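PDB 1Z2Z: probable tRNA pseudouridine synthase D from Methanosarcina mazei, which probably isomerises uridine-13 of transfer RNAs to pseudouridine, acting as a TruD-type pseudouridine synthase. Local coordinates for residues R294-D299 with G351-I356; V301-E306 with G333-T338; I337-P342 with R386-E391. One frame throughout, in Å; residues are numbered along the deposited sequence.

How the interactions relate
All three contacts lie in the TRUD region of the chain, on the same side of its centre and away from the predicted nucleophile. Interaction 2 pairs the short strands 301-302 and 336-337. Along the chain it is nested inside the loop that interaction 1 closes between 294-299 and the start of helix 352-363. Interaction 3 begins where interaction 2 ends: both use Ile337 and Thr338, and their centres are about 10 Å apart. The segments of interactions 1 and 3 alternate along the chain, so these contacts cross. Ile337 also packs on Ala295 and Asp299 of interaction 1, whose centre lies about 13 Å from that of interaction 3. Residues 333-342 therefore join the two-stranded sheet to 386-391, which contains strand 389-391.

Interaction 1 of 3, residues R294-D299 with G351-I356; sequences RAVEGD and GIPGEI
Val296 reaches toward the proline ring of Pro353, and the ring toward it, where a type II beta turn meets the first turn of a helix. The beta turn runs from Val296 to Asp299. Gly351 is at the N-cap position of helix 352-363, and Pro353 sits in the first turn. The CG2 branch of Val296 makes the touch, 3.3 Å from Pro353 CD. Its CG1 lies anti to the carbonyl carbon (chi1 -60°), which leaves CG2 to face the proline ring. Asp299 comes from another direction and crosses the proline at about a right angle. The carboxylate oxygen Asp299 OD1 is 3.5 Å from Pro353 CB. The other oxygen, OD2, forms a salt bridge with Arg285 and takes a weak bond from Val296 N, so the carboxylate is held from the helix 263-287 side and from within the turn. Backbone carbonyls complete the seat of the ring: Gly298 O lies 3.5 Å from Pro353 CG, and Glu297 O is 3.7 Å from the same atom. An alanine in place of Pro353 removes CG and CD of the ring, which would probably open a gap beside Val296 CG2 and take away the main apolar surface that the turn rests on. Gly298 has positive phi, which by itself favours glycine. No hydrogen bond joins the segments. Instead Gly351, which has no side chain, brings its CA close to the Glu297 carbonyl: Gly351 CA makes a CA-H...O contact of 3.6 Å with Glu297 O.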
loop_
_atom_site.group_PDB
_atom_site.type_symbol
_atom_site.label_atom_id
_atom_site.label_comp_id
_atom_site.label_asym_id
_atom_site.label_seq_id
_atom_site.Cartn_x
_atom_site.Cartn_y
_atom_site.Cartn_z
ATOM N N ARG A 294 -1.811 15.583 17.106
ATOM C CA ARG A 294 -1.476 16.320 18.323
ATOM C C ARG A 294 -0.477 15.522 19.152
ATOM O O ARG A 294 -0.624 14.310 19.340
ATOM C CB ARG A 294 -2.727 16.613 19.162
ATOM C CG ARG A 294 -3.565 17.757 18.622
ATOM C CD ARG A 294 -4.806 18.002 19.464
ATOM N NE ARG A 294 -5.684 18.988 18.833
ATOM C CZ ARG A 294 -6.952 19.209 19.180
ATOM N NH1 ARG A 294 -7.511 18.512 20.162
ATOM N NH2 ARG A 294 -7.666 20.126 18.537
ATOM N N ALA A 295 0.550 16.200 19.645
ATOM C CA ALA A 295 1.568 15.524 20.434
ATOM C C ALA A 295 1.294 15.583 21.940
ATOM O O ALA A 295 0.594 16.471 22.423
ATOM C CB ALA A 295 2.941 16.126 20.119
ATOM N N VAL A 296 1.844 14.618 22.674
ATOM C CA VAL A 296 1.694 14.557 24.127
ATOM C C VAL A 296 3.060 14.307 24.756
ATOM O O VAL A 296 4.088 14.434 24.093
ATOM C CB VAL A 296 0.745 13.421 24.572
ATOM C CG1 VAL A 296 -0.628 13.637 23.980
ATOM C CG2 VAL A 296 1.312 12.069 24.167
ATOM N N GLU A 297 3.086 13.945 26.029
ATOM C CA GLU A 297 4.368 13.704 26.667
ATOM C C GLU A 297 5.006 12.406 26.182
ATOM O O GLU A 297 4.415 11.332 26.288
ATOM C CB GLU A 297 4.215 13.678 28.188
ATOM C CG GLU A 297 3.846 15.018 28.801
ATOM C CD GLU A 297 3.742 14.949 30.309
ATOM O OE1 GLU A 297 3.521 16.004 30.942
ATOM O OE2 GLU A 297 3.880 13.836 30.860
ATOM N N GLY A 298 6.219 12.520 25.649
ATOM C CA GLY A 298 6.936 11.357 25.157
ATOM C C GLY A 298 6.247 10.689 23.986
ATOM O O GLY A 298 6.213 9.464 23.909
ATOM N N ASP A 299 5.718 11.499 23.071
ATOM C CA ASP A 299 5.008 11.006 21.894
ATOM C C ASP A 299 5.949 10.514 20.775
ATOM O O ASP A 299 5.623 9.552 20.072
ATOM C CB ASP A 299 4.080 12.110 21.349
ATOM C CG ASP A 299 2.677 11.602 21.005
ATOM O OD1 ASP A 299 2.515 10.395 20.731
ATOM O OD2 ASP A 299 1.732 12.418 20.987
ATOM N N GLY A 351 5.255 8.140 28.326
ATOM C CA GLY A 351 3.980 8.729 28.700
ATOM C C GLY A 351 2.827 7.836 28.284
ATOM O O GLY A 351 2.977 6.613 28.222
ATOM N N ILE A 352 1.678 8.446 27.999
ATOM C CA ILE A 352 0.498 7.700 27.574
ATOM C C ILE A 352 0.775 6.888 26.298
ATOM O O ILE A 352 0.483 5.684 26.247
ATOM C CB ILE A 352 -0.704 8.639 27.316
ATOM C CG1 ILE A 352 -1.155 9.287 28.629
ATOM C CG2 ILE A 352 -1.847 7.857 26.681
ATOM C CD1 ILE A 352 -2.243 10.336 28.451
ATOM N N PRO A 353 1.341 7.531 25.252
ATOM C CA PRO A 353 1.620 6.786 24.014
ATOM C C PRO A 353 2.561 5.606 24.232
ATOM O O PRO A 353 2.428 4.560 23.588
ATOM C CB PRO A 353 2.209 7.852 23.087
ATOM C CG PRO A 353 2.776 8.867 24.032
ATOM C CD PRO A 353 1.747 8.943 25.119
ATOM N N GLY A 354 3.508 5.781 25.147
ATOM C CA GLY A 354 4.454 4.724 25.451
ATOM C C GLY A 354 3.738 3.528 26.040
ATOM O O GLY A 354 4.140 2.385 25.820
ATOM N N GLU A 355 2.679 3.789 26.796
ATOM C CA GLU A 355 1.900 2.720 27.394
ATOM C C GLU A 355 1.197 1.921 26.317
ATOM O O GLU A 355 1.106 0.698 26.400
ATOM C CB GLU A 355 0.853 3.283 28.351
ATOM C CG GLU A 355 1.396 3.673 29.703
ATOM C CD GLU A 355 0.303 4.109 30.650
ATOM O OE1 GLU A 355 -0.410 5.089 30.320
ATOM O OE2 GLU A 355 0.155 3.474 31.726
ATOM N N ILE A 356 0.691 2.615 25.307
ATOM C CA ILE A 356 -0.004 1.945 24.217
ATOM C C ILE A 356 0.944 1.023 23.472
ATOM O O ILE A 356 0.636 -0.147 23.238
ATOM C CB ILE A 356 -0.583 2.952 23.217
ATOM C CG1 ILE A 356 -1.596 3.858 23.927
ATOM C CG2 ILE A 356 -1.203 2.211 22.047
ATOM C CD1 ILE A 356 -2.148 4.979 23.080
#

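Interaction 2 of 3, residues V301-E306 with G333-T338; sequences VCFRNE and GRAFIT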
loop_
_atom_site.group_PDB
_atom_site.type_symbol
_atom_site.label_atom_id
_atom_site.label_comp_id
_atom_site.label_asym_id
_atom_site.label_seq_id
_atom_site.Cartn_x
_atom_site.Cartn_y
_atom_site.Cartn_z
ATOM N N VAL A 301 8.233 12.248 17.609
ATOM C CA VAL A 301 7.842 12.679 16.275
ATOM C C VAL A 301 9.003 12.539 15.280
ATOM O O VAL A 301 10.081 12.044 15.633
ATOM C CB VAL A 301 7.314 14.156 16.298
ATOM C CG1 VAL A 301 6.213 14.294 17.340
ATOM C CG2 VAL A 301 8.446 15.138 16.601
ATOM N N CYS A 302 8.759 12.937 14.034
ATOM C CA CYS A 302 9.775 12.902 12.981
ATOM C C CYS A 302 9.674 14.221 12.220
ATOM O O CYS A 302 8.684 14.950 12.339
ATOM C CB CYS A 302 9.574 11.708 12.016
ATOM S SG CYS A 302 8.269 11.875 10.726
ATOM N N PHE A 303 10.714 14.532 11.461
ATOM C CA PHE A 303 10.753 15.761 10.691
ATOM C C PHE A 303 11.085 15.376 9.268
ATOM O O PHE A 303 11.541 14.260 9.018
ATOM C CB PHE A 303 11.844 16.686 11.235
ATOM C CG PHE A 303 11.800 16.850 12.719
ATOM C CD1 PHE A 303 10.911 17.746 13.306
ATOM C CD2 PHE A 303 12.606 16.062 13.537
ATOM C CE1 PHE A 303 10.810 17.844 14.691
ATOM C CE2 PHE A 303 12.515 16.150 14.919
ATOM C CZ PHE A 303 11.616 17.046 15.502
ATOM N N ARG A 304 10.865 16.300 8.341
ATOM C CA ARG A 304 11.161 16.047 6.938
ATOM C C ARG A 304 12.672 16.143 6.703
ATOM O O ARG A 304 13.321 17.092 7.158
ATOM C CB ARG A 304 10.412 17.051 6.059
ATOM C CG ARG A 304 10.719 18.501 6.374
ATOM C CD ARG A 304 9.835 19.470 5.583
ATOM N NE ARG A 304 8.418 19.415 5.963
ATOM C CZ ARG A 304 7.538 18.532 5.494
ATOM N NH1 ARG A 304 7.913 17.613 4.616
ATOM N NH2 ARG A 304 6.277 18.577 5.896
ATOM N N ASN A 305 13.223 15.155 5.995
ATOM C CA ASN A 305 14.656 15.101 5.699
ATOM C C ASN A 305 15.153 16.143 4.688
ATOM O O ASN A 305 15.934 15.828 3.783
ATOM C CB ASN A 305 15.057 13.687 5.226
ATOM C CG ASN A 305 14.270 13.217 4.007
ATOM O OD1 ASN A 305 13.562 13.999 3.368
ATOM N ND2 ASN A 305 14.402 11.929 3.675
ATOM N N GLU A 306 14.706 17.384 4.857
ATOM C CA GLU A 306 15.103 18.482 3.983
ATOM C C GLU A 306 14.840 18.141 2.513
ATOM O O GLU A 306 15.495 18.658 1.602
ATOM C CB GLU A 306 16.588 18.807 4.204
ATOM C CG GLU A 306 17.052 18.669 5.662
ATOM C CD GLU A 306 16.208 19.470 6.651
ATOM O OE1 GLU A 306 16.392 19.292 7.875
ATOM O OE2 GLU A 306 15.366 20.281 6.211
ATOM N N GLY A 333 3.221 21.785 9.514
ATOM C CA GLY A 333 3.731 20.757 8.630
ATOM C C GLY A 333 5.236 20.625 8.684
ATOM O O GLY A 333 5.902 20.662 7.650
ATOM N N ARG A 334 5.784 20.484 9.888
ATOM C CA ARG A 334 7.225 20.332 10.031
ATOM C C ARG A 334 7.570 19.186 10.970
ATOM O O ARG A 334 8.742 18.930 11.245
ATOM C CB ARG A 334 7.877 21.627 10.534
ATOM C CG ARG A 334 9.324 21.749 10.049
ATOM C CD ARG A 334 10.187 22.692 10.868
ATOM N NE ARG A 334 9.589 24.008 11.066
ATOM C CZ ARG A 334 10.173 24.984 11.753
ATOM N NH1 ARG A 334 11.371 24.787 12.295
ATOM N NH2 ARG A 334 9.548 26.139 11.926
ATOM N N ALA A 335 6.538 18.508 11.461
ATOM C CA ALA A 335 6.695 17.366 12.360
ATOM C C ALA A 335 5.468 16.462 12.205
ATOM O O ALA A 335 4.417 16.902 11.722
ATOM C CB ALA A 335 6.829 17.838 13.806
ATOM N N PHE A 336 5.610 15.203 12.611
ATOM C CA PHE A 336 4.534 14.218 12.501
ATOM C C PHE A 336 4.653 13.210 13.639
ATOM O O PHE A 336 5.754 12.751 13.938
ATOM C CB PHE A 336 4.630 13.441 11.166
ATOM C CG PHE A 336 4.989 14.294 9.978
ATOM C CD1 PHE A 336 6.314 14.660 9.737
ATOM C CD2 PHE A 336 3.999 14.779 9.131
ATOM C CE1 PHE A 336 6.637 15.506 8.682
ATOM C CE2 PHE A 336 4.314 15.623 8.074
ATOM C CZ PHE A 336 5.635 15.987 7.848
ATOM N N ILE A 337 3.531 12.863 14.266
ATOM C CA ILE A 337 3.544 11.877 15.348
ATOM C C ILE A 337 3.840 10.547 14.662
ATOM O O ILE A 337 3.254 10.252 13.630
ATOM C CB ILE A 337 2.156 11.792 16.064
ATOM C CG1 ILE A 337 1.798 13.140 16.701
ATOM C CG2 ILE A 337 2.170 10.701 17.120
ATOM C CD1 ILE A 337 2.851 13.671 17.662
ATOM N N THR A 338 4.747 9.748 15.206
ATOM C CA THR A 338 5.059 8.484 14.562
ATOM C C THR A 338 4.717 7.314 15.463
ATOM O O THR A 338 4.499 7.484 16.662
ATOM C CB THR A 338 6.547 8.399 14.192
ATOM O OG1 THR A 338 7.315 8.120 15.366
ATOM C CG2 THR A 338 7.012 9.721 13.604
#
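Arg304 turns its CG to the place between its backbone N and carbonyl carbon (chi1 57°), and a bend at chi3 (67°) swings the guanidinium back to Gly333. There NE and NH2 grip one acceptor side-on, the carbonyl oxygen of Gly333. The bond from Arg304 NH2 to Gly333 O is 2.8 Å and nearly straight; that from Arg304 NE is longer, 3.3 Å. Both nitrogens come from the same face of the carbonyl plane, with NH2 well above it. Arg304 NH2 also lies at the edge of the Phe336 ring, 3.3 Å from Phe336 CZ, and the guanidinium and ring planes stand nearly perpendicular (86°). Beside CD1 of the same Phe336 ring, Cys302 SG makes an oblique sulfur-aromatic contact, 3.5 Å away. Arg334 O meets the Phe303 ring at its edge, 3.2 Å from Phe303 CD1. Val301 CG1 packs on Ile337 CD1, and Thr338 CG2 on Cys302 CB. Thr338 OG1 is hydrogen-bonded to Arg385 NH2. Two backbone bonds join Cys302 and Phe336, N to O in both directions. This is a small antiparallel two-stranded sheet, and Gly333, in the Schellman motif that ends helix 323-330, leads the chain into it.

Interaction 3 of 3, residues I337-P342 with R386-E391; sequences ITAPLP and REVLLE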
loop_
_atom_site.group_PDB
_atom_site.type_symbol
_atom_site.label_atom_id
_atom_site.label_comp_id
_atom_site.label_asym_id
_atom_site.label_seq_id
_atom_site.Cartn_x
_atom_site.Cartn_y
_atom_site.Cartn_z
ATOM N N ILE A 337 3.531 12.863 14.266
ATOM C CA ILE A 337 3.544 11.877 15.348
ATOM C C ILE A 337 3.840 10.547 14.662
ATOM O O ILE A 337 3.254 10.252 13.630
ATOM C CB ILE A 337 2.156 11.792 16.064
ATOM C CG1 ILE A 337 1.798 13.140 16.701
ATOM C CG2 ILE A 337 2.170 10.701 17.120
ATOM C CD1 ILE A 337 2.851 13.671 17.662
ATOM N N THR A 338 4.747 9.748 15.206
ATOM C CA THR A 338 5.059 8.484 14.562
ATOM C C THR A 338 4.717 7.314 15.463
ATOM O O THR A 338 4.499 7.484 16.662
ATOM C CB THR A 338 6.547 8.399 14.192
ATOM O OG1 THR A 338 7.315 8.120 15.366
ATOM C CG2 THR A 338 7.012 9.721 13.604
ATOM N N ALA A 339 4.660 6.127 14.870
ATOM C CA ALA A 339 4.355 4.900 15.595
ATOM C C ALA A 339 5.502 3.953 15.319
ATOM O O ALA A 339 6.152 4.043 14.287
ATOM C CB ALA A 339 3.056 4.311 15.099
ATOM N N PRO A 340 5.748 3.014 16.222
ATOM C CA PRO A 340 6.844 2.065 16.051
ATOM C C PRO A 340 6.656 0.883 15.129
ATOM O O PRO A 340 5.594 0.274 15.077
ATOM C CB PRO A 340 7.115 1.606 17.471
ATOM C CG PRO A 340 5.741 1.550 18.042
ATOM C CD PRO A 340 5.122 2.857 17.543
ATOM N N LEU A 341 7.711 0.566 14.394
ATOM C CA LEU A 341 7.713 -0.596 13.528
ATOM C C LEU A 341 8.788 -1.455 14.193
ATOM O O LEU A 341 9.934 -1.501 13.755
ATOM C CB LEU A 341 8.090 -0.212 12.089
ATOM C CG LEU A 341 6.933 0.021 11.100
ATOM C CD1 LEU A 341 7.413 0.722 9.850
ATOM C CD2 LEU A 341 6.318 -1.305 10.732
ATOM N N PRO A 342 8.420 -2.129 15.291
ATOM C CA PRO A 342 9.267 -3.009 16.105
ATOM C C PRO A 342 10.415 -3.747 15.401
ATOM O O PRO A 342 10.246 -4.288 14.308
ATOM C CB PRO A 342 8.256 -3.971 16.743
ATOM C CG PRO A 342 7.014 -3.840 15.861
ATOM C CD PRO A 342 7.002 -2.370 15.598
ATOM N N ARG A 386 7.532 4.682 11.305
ATOM C CA ARG A 386 6.678 5.295 10.287
ATOM C C ARG A 386 5.701 6.285 10.881
ATOM O O ARG A 386 5.269 6.129 12.019
ATOM C CB ARG A 386 5.877 4.223 9.535
ATOM C CG ARG A 386 6.530 3.667 8.265
ATOM C CD ARG A 386 6.456 4.641 7.067
ATOM N NE ARG A 386 6.438 3.928 5.783
ATOM C CZ ARG A 386 6.315 4.502 4.585
ATOM N NH1 ARG A 386 6.199 5.822 4.479
ATOM N NH2 ARG A 386 6.296 3.749 3.483
ATOM N N GLU A 387 5.338 7.297 10.099
ATOM C CA GLU A 387 4.388 8.296 10.552
ATOM C C GLU A 387 3.061 7.615 10.867
ATOM O O GLU A 387 2.889 6.419 10.616
ATOM C CB GLU A 387 4.174 9.365 9.483
ATOM C CG GLU A 387 3.663 8.831 8.150
ATOM C CD GLU A 387 4.772 8.247 7.286
ATOM O OE1 GLU A 387 5.707 8.998 6.927
ATOM O OE2 GLU A 387 4.705 7.042 6.961
ATOM N N VAL A 388 2.115 8.385 11.393
ATOM C CA VAL A 388 0.815 7.847 11.778
ATOM C C VAL A 388 -0.359 8.377 10.970
ATOM O O VAL A 388 -1.225 7.613 10.570
ATOM C CB VAL A 388 0.558 8.116 13.277
ATOM C CG1 VAL A 388 -0.830 7.673 13.653
ATOM C CG2 VAL A 388 1.576 7.377 14.101
ATOM N N LEU A 389 -0.394 9.683 10.754
ATOM C CA LEU A 389 -1.460 10.311 10.002
ATOM C C LEU A 389 -1.070 10.407 8.534
ATOM O O LEU A 389 0.089 10.652 8.202
ATOM C CB LEU A 389 -1.723 11.710 10.543
ATOM C CG LEU A 389 -2.549 12.649 9.655
ATOM C CD1 LEU A 389 -3.969 12.113 9.493
ATOM C CD2 LEU A 389 -2.582 14.045 10.270
ATOM N N LEU A 390 -2.038 10.213 7.651
ATOM C CA LEU A 390 -1.766 10.304 6.235
ATOM C C LEU A 390 -2.479 11.541 5.704
ATOM O O LEU A 390 -3.660 11.492 5.371
ATOM C CB LEU A 390 -2.267 9.046 5.533
ATOM C CG LEU A 390 -1.751 8.806 4.109
ATOM C CD1 LEU A 390 -1.833 7.325 3.795
ATOM C CD2 LEU A 390 -2.531 9.639 3.110
ATOM N N GLU A 391 -1.755 12.652 5.645
ATOM C CA GLU A 391 -2.304 13.913 5.168
ATOM C C GLU A 391 -3.233 13.683 3.982
ATOM O O GLU A 391 -2.864 13.003 3.019
ATOM C CB GLU A 391 -1.160 14.854 4.777
ATOM C CG GLU A 391 -1.582 16.155 4.092
ATOM C CD GLU A 391 -2.276 17.125 5.024
ATOM O OE1 GLU A 391 -2.722 18.196 4.549
ATOM O OE2 GLU A 391 -2.376 16.820 6.232
HETATM O O HOH W 1 1.960 11.728 11.213
#
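Ala339 N gives the shortest polar bond here, 2.9 Å to Arg386 O. It is almost straight, 174° at the hydrogen, and lies nearly along the C=O axis. This bond is part of a single beta bridge between Thr338 and Glu387, which ties the loop after strand 336-337 to the residues leading into strand 389-391. A second backbone bond, from Val388 N to Ile337 O, is weak. A water also donates to Ile337 O and accepts from Leu389 N, so it spans the two segments beside the bridge.

Val388 makes the apolar contact beside the bridge. Its CG1 is anti to the backbone N (chi1 175°), while CG2 turns to the opposing chain. The branch Val388 CG2 meets Ala339 CB at 3.5 Å and lies against the backbone of Thr338 and Ala339. Both residues also reach helix 263-287, where Val388 touches Leu282 and Ala339 touches Tyr278. Glu387 O is hydrogen-bonded to the Tyr278 hydroxyl, so the same helix holds the backbone of 386-391 as well.

At the other end, Leu341 and Arg386 lie side by side and point the same way. The contact uses the aliphatic part of the arginine: Leu341 CD1 is 3.5 Å from Arg386 CG. The Arg386 chain bends at chi2 (-75°), and its charged end leads away from 337-342. There it forms a salt bridge with its neighbour Glu387. Arg386 NH1 meets Glu387 OE2 at 3.1 Å, on the syn side of the carboxylate and tilted from the guanidinium plane.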